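Local atomic coordinates of alginate biosynthesis protein AlgX (Pseudomonas aeruginosa, PDB entry 4KNC), a protein that takes part in the O-acetylation of the exopolysaccharide alginate and protects the polymer from degradation as it crosses the periplasm. Residues S276-M281 with K307-Q312; E62-L67 with L115-R120. All coordinates share one frame; numbering follows the deposited sequence.

Contact 1: residues S276-M281 with K307-Q312; sequences SLLAYM and KSFYRQ
Leu278 reaches from helix 275-282 between Phe309 and Gln312 of helix 307-316, in a nearly parallel helix pair of the SGNH hydrolase-like domain. The segment axes run 10.9 Å apart at 16°, a spacing bridged here by two leucines, a phenylalanine and a glutamine, and the contact illustrates how one branched residue can serve two unlike neighbours. The two methyls of Leu278 divide the work. CD2 lies 3.9 Å from Phe309 CE1 and also touches Gln312 CB. CD1 turns to the amide of Gln312, whose side chain it meets at about a right angle.

Phe309 does not start out aimed at the opposite helix. Chi1 of 171°, which puts CG anti to the backbone N, carries the ring across, and its far end meets both leucines, CZ at Leu277 and CE1 at Leu278. Leu277 takes the ring rim: its CD2 sits in the ring plane, 3.9 Å from Phe309 CZ, the two side chains crossing almost perpendicularly. Leu277 also touches Val240 of strand 237-240, which joins the helix pair to the parallel sheet, and Phe273 meets the Phe309 ring.

Gln312 brings polarity into this apolar setting, and its own helix restrains it. NE2 donates a fairly straight bond (165°) to Ser308 O at 2.9 Å, approaching from above the carbonyl plane. This bond helps to set the rotation of the amide, whose OE1 stands 3.5 Å from Leu278 CD1.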
loop_
_atom_site.group_PDB
_atom_site.type_symbol
_atom_site.label_atom_id
_atom_site.label_comp_id
_atom_site.label_asym_id
_atom_site.label_seq_id
_atom_site.Cartn_x
_atom_site.Cartn_y
_atom_site.Cartn_z
ATOM N N SER A 276 2.173 4.367 -0.151
ATOM C CA SER A 276 1.544 5.163 0.895
ATOM C C SER A 276 2.239 4.977 2.234
ATOM O O SER A 276 2.560 5.946 2.929
ATOM C CB SER A 276 0.057 4.819 1.005
ATOM O OG SER A 276 -0.518 5.458 2.124
ATOM N N LEU A 277 2.480 3.725 2.589
ATOM C CA LEU A 277 3.139 3.410 3.851
ATOM C C LEU A 277 4.602 3.890 3.859
ATOM O O LEU A 277 5.090 4.396 4.869
ATOM C CB LEU A 277 3.060 1.904 4.110
ATOM C CG LEU A 277 3.774 1.295 5.316
ATOM C CD1 LEU A 277 3.330 1.962 6.601
ATOM C CD2 LEU A 277 3.468 -0.177 5.370
ATOM N N LEU A 278 5.303 3.736 2.739
ATOM C CA LEU A 278 6.687 4.209 2.675
ATOM C C LEU A 278 6.764 5.738 2.823
ATOM O O LEU A 278 7.568 6.252 3.594
ATOM C CB LEU A 278 7.368 3.749 1.380
ATOM C CG LEU A 278 7.695 2.260 1.201
ATOM C CD1 LEU A 278 8.528 2.022 -0.080
ATOM C CD2 LEU A 278 8.426 1.696 2.432
ATOM N N ALA A 279 5.912 6.463 2.102
ATOM C CA ALA A 279 5.902 7.919 2.222
ATOM C C ALA A 279 5.552 8.345 3.641
ATOM O O ALA A 279 6.215 9.216 4.217
ATOM C CB ALA A 279 4.931 8.539 1.217
ATOM N N TYR A 280 4.520 7.721 4.207
ATOM C CA TYR A 280 4.124 8.013 5.592
ATOM C C TYR A 280 5.258 7.782 6.600
ATOM O O TYR A 280 5.551 8.646 7.433
ATOM C CB TYR A 280 2.883 7.201 6.002
ATOM C CG TYR A 280 2.401 7.512 7.399
ATOM C CD1 TYR A 280 2.214 8.825 7.816
ATOM C CD2 TYR A 280 2.121 6.497 8.302
ATOM C CE1 TYR A 280 1.775 9.117 9.104
ATOM C CE2 TYR A 280 1.680 6.778 9.580
ATOM C CZ TYR A 280 1.511 8.086 9.976
ATOM O OH TYR A 280 1.071 8.358 11.258
ATOM N N MET A 281 5.910 6.628 6.522
ATOM C CA MET A 281 7.007 6.351 7.448
ATOM C C MET A 281 8.295 7.115 7.114
ATOM O O MET A 281 9.258 7.062 7.876
ATOM C CB MET A 281 7.292 4.853 7.542
ATOM C CG MET A 281 6.100 4.010 7.930
ATOM S SD MET A 281 6.600 2.479 8.731
ATOM C CE MET A 281 7.546 1.661 7.455
ATOM N N LYS A 307 11.266 -7.872 -1.830
ATOM C CA LYS A 307 12.298 -7.600 -0.827
ATOM C C LYS A 307 12.697 -6.127 -0.722
ATOM O O LYS A 307 12.983 -5.618 0.372
ATOM C CB LYS A 307 13.525 -8.485 -1.049
ATOM C CG LYS A 307 13.269 -9.953 -0.746
ATOM C CD LYS A 307 14.563 -10.738 -0.641
ATOM N N SER A 308 12.696 -5.436 -1.856
ATOM C CA SER A 308 13.044 -4.021 -1.858
ATOM C C SER A 308 12.038 -3.159 -1.081
ATOM O O SER A 308 12.372 -2.053 -0.635
ATOM C CB SER A 308 13.243 -3.505 -3.289
ATOM O OG SER A 308 12.117 -3.800 -4.100
ATOM N N PHE A 309 10.814 -3.664 -0.909
ATOM C CA PHE A 309 9.846 -3.000 -0.032
ATOM C C PHE A 309 10.314 -3.023 1.418
ATOM O O PHE A 309 10.378 -1.984 2.089
ATOM C CB PHE A 309 8.464 -3.651 -0.120
ATOM C CG PHE A 309 7.501 -3.153 0.920
ATOM C CD1 PHE A 309 7.021 -1.855 0.870
ATOM C CD2 PHE A 309 7.087 -3.974 1.953
ATOM C CE1 PHE A 309 6.133 -1.381 1.829
ATOM C CE2 PHE A 309 6.191 -3.507 2.921
ATOM C CZ PHE A 309 5.717 -2.209 2.856
ATOM N N TYR A 310 10.635 -4.217 1.904
ATOM C CA TYR A 310 11.037 -4.386 3.293
ATOM C C TYR A 310 12.385 -3.747 3.622
ATOM O O TYR A 310 12.568 -3.228 4.726
ATOM C CB TYR A 310 10.971 -5.869 3.687
ATOM C CG TYR A 310 9.555 -6.396 3.562
ATOM C CD1 TYR A 310 8.639 -6.244 4.602
ATOM C CD2 TYR A 310 9.115 -6.981 2.380
ATOM C CE1 TYR A 310 7.322 -6.695 4.482
ATOM C CE2 TYR A 310 7.808 -7.443 2.246
ATOM C CZ TYR A 310 6.914 -7.291 3.303
ATOM O OH TYR A 310 5.614 -7.741 3.170
ATOM N N ARG A 311 13.315 -3.762 2.665
ATOM C CA ARG A 311 14.589 -3.059 2.848
ATOM C C ARG A 311 14.435 -1.552 3.109
ATOM O O ARG A 311 15.296 -0.925 3.722
ATOM C CB ARG A 311 15.509 -3.281 1.645
ATOM C CG ARG A 311 15.918 -4.724 1.474
ATOM C CD ARG A 311 16.900 -4.873 0.339
ATOM N NE ARG A 311 18.174 -4.223 0.618
ATOM C CZ ARG A 311 19.138 -4.102 -0.287
ATOM N NH1 ARG A 311 18.948 -4.584 -1.507
ATOM N NH2 ARG A 311 20.286 -3.504 0.018
ATOM N N GLN A 312 13.347 -0.970 2.624
ATOM C CA GLN A 312 13.017 0.408 2.958
ATOM C C GLN A 312 12.180 0.478 4.249
ATOM O O GLN A 312 12.502 1.226 5.177
ATOM C CB GLN A 312 12.261 1.060 1.801
ATOM C CG GLN A 312 13.071 1.190 0.529
ATOM C CD GLN A 312 12.229 1.621 -0.639
ATOM O OE1 GLN A 312 11.903 2.806 -0.790
ATOM N NE2 GLN A 312 11.848 0.656 -1.476
#

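Contact 2: residues E62-L67 with L115-R120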
loop_
_atom_site.group_PDB
_atom_site.type_symbol
_atom_site.label_atom_id
_atom_site.label_comp_id
_atom_site.label_asym_id
_atom_site.label_seq_id
_atom_site.Cartn_x
_atom_site.Cartn_y
_atom_site.Cartn_z
ATOM N N GLU A 62 8.783 -16.698 2.674
ATOM C CA GLU A 62 9.592 -15.496 2.841
ATOM C C GLU A 62 8.719 -14.245 3.053
ATOM O O GLU A 62 9.026 -13.393 3.890
ATOM C CB GLU A 62 10.528 -15.316 1.641
ATOM C CG GLU A 62 11.263 -13.973 1.590
ATOM C CD GLU A 62 12.265 -13.778 2.729
ATOM O OE1 GLU A 62 12.558 -14.747 3.469
ATOM O OE2 GLU A 62 12.762 -12.641 2.885
ATOM N N GLY A 63 7.632 -14.144 2.296
ATOM C CA GLY A 63 6.697 -13.044 2.459
ATOM C C GLY A 63 6.113 -13.001 3.854
ATOM O O GLY A 63 6.041 -11.934 4.473
ATOM N N TRP A 64 5.696 -14.160 4.357
ATOM C CA TRP A 64 5.139 -14.226 5.710
ATOM C C TRP A 64 6.164 -13.856 6.781
ATOM O O TRP A 64 5.832 -13.165 7.756
ATOM C CB TRP A 64 4.473 -15.582 5.984
ATOM C CG TRP A 64 3.249 -15.774 5.126
ATOM C CD1 TRP A 64 3.081 -16.690 4.133
ATOM C CD2 TRP A 64 2.042 -14.992 5.160
ATOM N NE1 TRP A 64 1.836 -16.540 3.552
ATOM C CE2 TRP A 64 1.179 -15.507 4.171
ATOM C CE3 TRP A 64 1.605 -13.916 5.938
ATOM C CZ2 TRP A 64 -0.093 -14.980 3.936
ATOM C CZ3 TRP A 64 0.344 -13.405 5.717
ATOM C CH2 TRP A 64 -0.489 -13.930 4.713
ATOM N N ARG A 65 7.414 -14.274 6.579
ATOM C CA ARG A 65 8.486 -13.859 7.485
ATOM C C ARG A 65 8.727 -12.348 7.458
ATOM O O ARG A 65 8.925 -11.722 8.501
ATOM C CB ARG A 65 9.796 -14.598 7.180
ATOM C CG ARG A 65 9.796 -16.051 7.615
ATOM C CD ARG A 65 11.197 -16.626 7.607
ATOM N NE ARG A 65 11.851 -16.462 6.314
ATOM C CZ ARG A 65 11.801 -17.360 5.337
ATOM N NH1 ARG A 65 11.126 -18.492 5.503
ATOM N NH2 ARG A 65 12.432 -17.130 4.194
ATOM N N GLU A 66 8.713 -11.764 6.265
ATOM C CA GLU A 66 8.936 -10.328 6.138
ATOM C C GLU A 66 7.787 -9.546 6.785
ATOM O O GLU A 66 8.003 -8.511 7.427
ATOM C CB GLU A 66 9.109 -9.934 4.670
ATOM C CG GLU A 66 10.459 -10.363 4.055
ATOM C CD GLU A 66 10.520 -10.135 2.549
ATOM O OE1 GLU A 66 9.587 -10.578 1.851
ATOM O OE2 GLU A 66 11.485 -9.506 2.060
ATOM N N LEU A 67 6.568 -10.053 6.622
ATOM C CA LEU A 67 5.406 -9.397 7.210
ATOM C C LEU A 67 5.507 -9.430 8.729
ATOM O O LEU A 67 5.315 -8.404 9.385
ATOM C CB LEU A 67 4.104 -10.023 6.711
ATOM C CG LEU A 67 3.669 -9.553 5.305
ATOM C CD1 LEU A 67 2.636 -10.471 4.684
ATOM C CD2 LEU A 67 3.138 -8.134 5.361
ATOM N N LEU A 115 -9.667 -17.056 3.379
ATOM C CA LEU A 115 -9.762 -17.149 4.847
ATOM C C LEU A 115 -8.475 -17.677 5.477
ATOM O O LEU A 115 -8.029 -17.179 6.530
ATOM C CB LEU A 115 -10.943 -18.029 5.255
ATOM C CG LEU A 115 -12.305 -17.369 5.049
ATOM C CD1 LEU A 115 -13.401 -18.390 5.229
ATOM C CD2 LEU A 115 -12.478 -16.196 6.019
ATOM N N ALA A 116 -7.877 -18.674 4.819
ATOM C CA ALA A 116 -6.568 -19.184 5.233
ATOM C C ALA A 116 -5.516 -18.067 5.261
ATOM O O ALA A 116 -4.689 -17.995 6.181
ATOM C CB ALA A 116 -6.123 -20.330 4.310
ATOM N N THR A 117 -5.557 -17.192 4.253
ATOM C CA THR A 117 -4.624 -16.063 4.190
ATOM C C THR A 117 -4.825 -15.057 5.322
ATOM O O THR A 117 -3.861 -14.577 5.936
ATOM C CB THR A 117 -4.741 -15.346 2.816
ATOM O OG1 THR A 117 -4.352 -16.255 1.784
ATOM C CG2 THR A 117 -3.859 -14.108 2.751
ATOM N N ILE A 118 -6.085 -14.733 5.595
ATOM C CA ILE A 118 -6.454 -13.943 6.769
ATOM C C ILE A 118 -5.856 -14.527 8.063
ATOM O O ILE A 118 -5.278 -13.804 8.898
ATOM C CB ILE A 118 -7.994 -13.896 6.915
ATOM C CG1 ILE A 118 -8.620 -13.146 5.735
ATOM C CG2 ILE A 118 -8.392 -13.259 8.224
ATOM C CD1 ILE A 118 -8.046 -11.750 5.516
ATOM N N ALA A 119 -5.979 -15.842 8.207
ATOM C CA ALA A 119 -5.405 -16.534 9.366
ATOM C C ALA A 119 -3.892 -16.364 9.412
ATOM O O ALA A 119 -3.321 -16.176 10.488
ATOM C CB ALA A 119 -5.768 -18.005 9.351
ATOM N N ARG A 120 -3.240 -16.415 8.251
ATOM C CA ARG A 120 -1.785 -16.218 8.237
ATOM C C ARG A 120 -1.379 -14.793 8.634
ATOM O O ARG A 120 -0.389 -14.595 9.357
ATOM C CB ARG A 120 -1.187 -16.624 6.884
ATOM C CG ARG A 120 -1.316 -18.110 6.629
ATOM C CD ARG A 120 -0.554 -18.577 5.396
ATOM N NE ARG A 120 -0.650 -20.030 5.265
ATOM C CZ ARG A 120 -0.034 -20.755 4.335
ATOM N NH1 ARG A 120 0.737 -20.171 3.427
ATOM N NH2 ARG A 120 -0.196 -22.074 4.309
HETATM O O HOH W 1 0.019 -17.766 1.567
#
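Arg120 lies across the indole of Trp64 where helix 107-123 packs against helix 61-76, two helices of the SGNH hydrolase-like domain, and the pair is a worked case of an arginine using its aliphatic stem as an apolar surface. Its CB comes first, seated over one face of the six-membered ring, 3.5 Å from the centroid and 12° off the normal, a CH-pi contact. Chi1 of -66° leaves CG above the rim near Trp64 CE2 and CZ2, and the extended chain then runs outward on the NE1 side. CD hangs above the rim beside the CE2-NE1 bond, 3.6 Å from Trp64 NE1.

At the tip the guanidinium is turned steeply, its plane 81° from that of the indole, so the two do not stack; Trp64 NE1 lies off its edge. One water joins the polar ends: it accepts from Trp64 NE1 in the indole plane and, more weakly, from Arg120 NH1. Phe121 also packs edge-to-face with Trp64. Thr117, whose OG1 is engaged with Asn113 O of its own helix, meets the indole rim: its CG2 lies in the ring plane, 3.9 Å from Trp64 CH2.

Overall arrangement
Helix 61-76 ties the two contacts together, since it takes part in contact 2 and also lies against helix 307-316 of contact 1. The direct junction is made by Tyr310, which packs on Leu67 and Glu66, and by Lys307, which touches Glu66; the contact centres lie about 18 Å apart. The chemistry differs with place in the fold. Contact 1 is buried near the middle of the chain and is apolar packing that includes one self-bonded polar residue. Contact 2 is farther out and partly exposed, and there the stem of a cationic side chain rests on an indole, with solvent taking part.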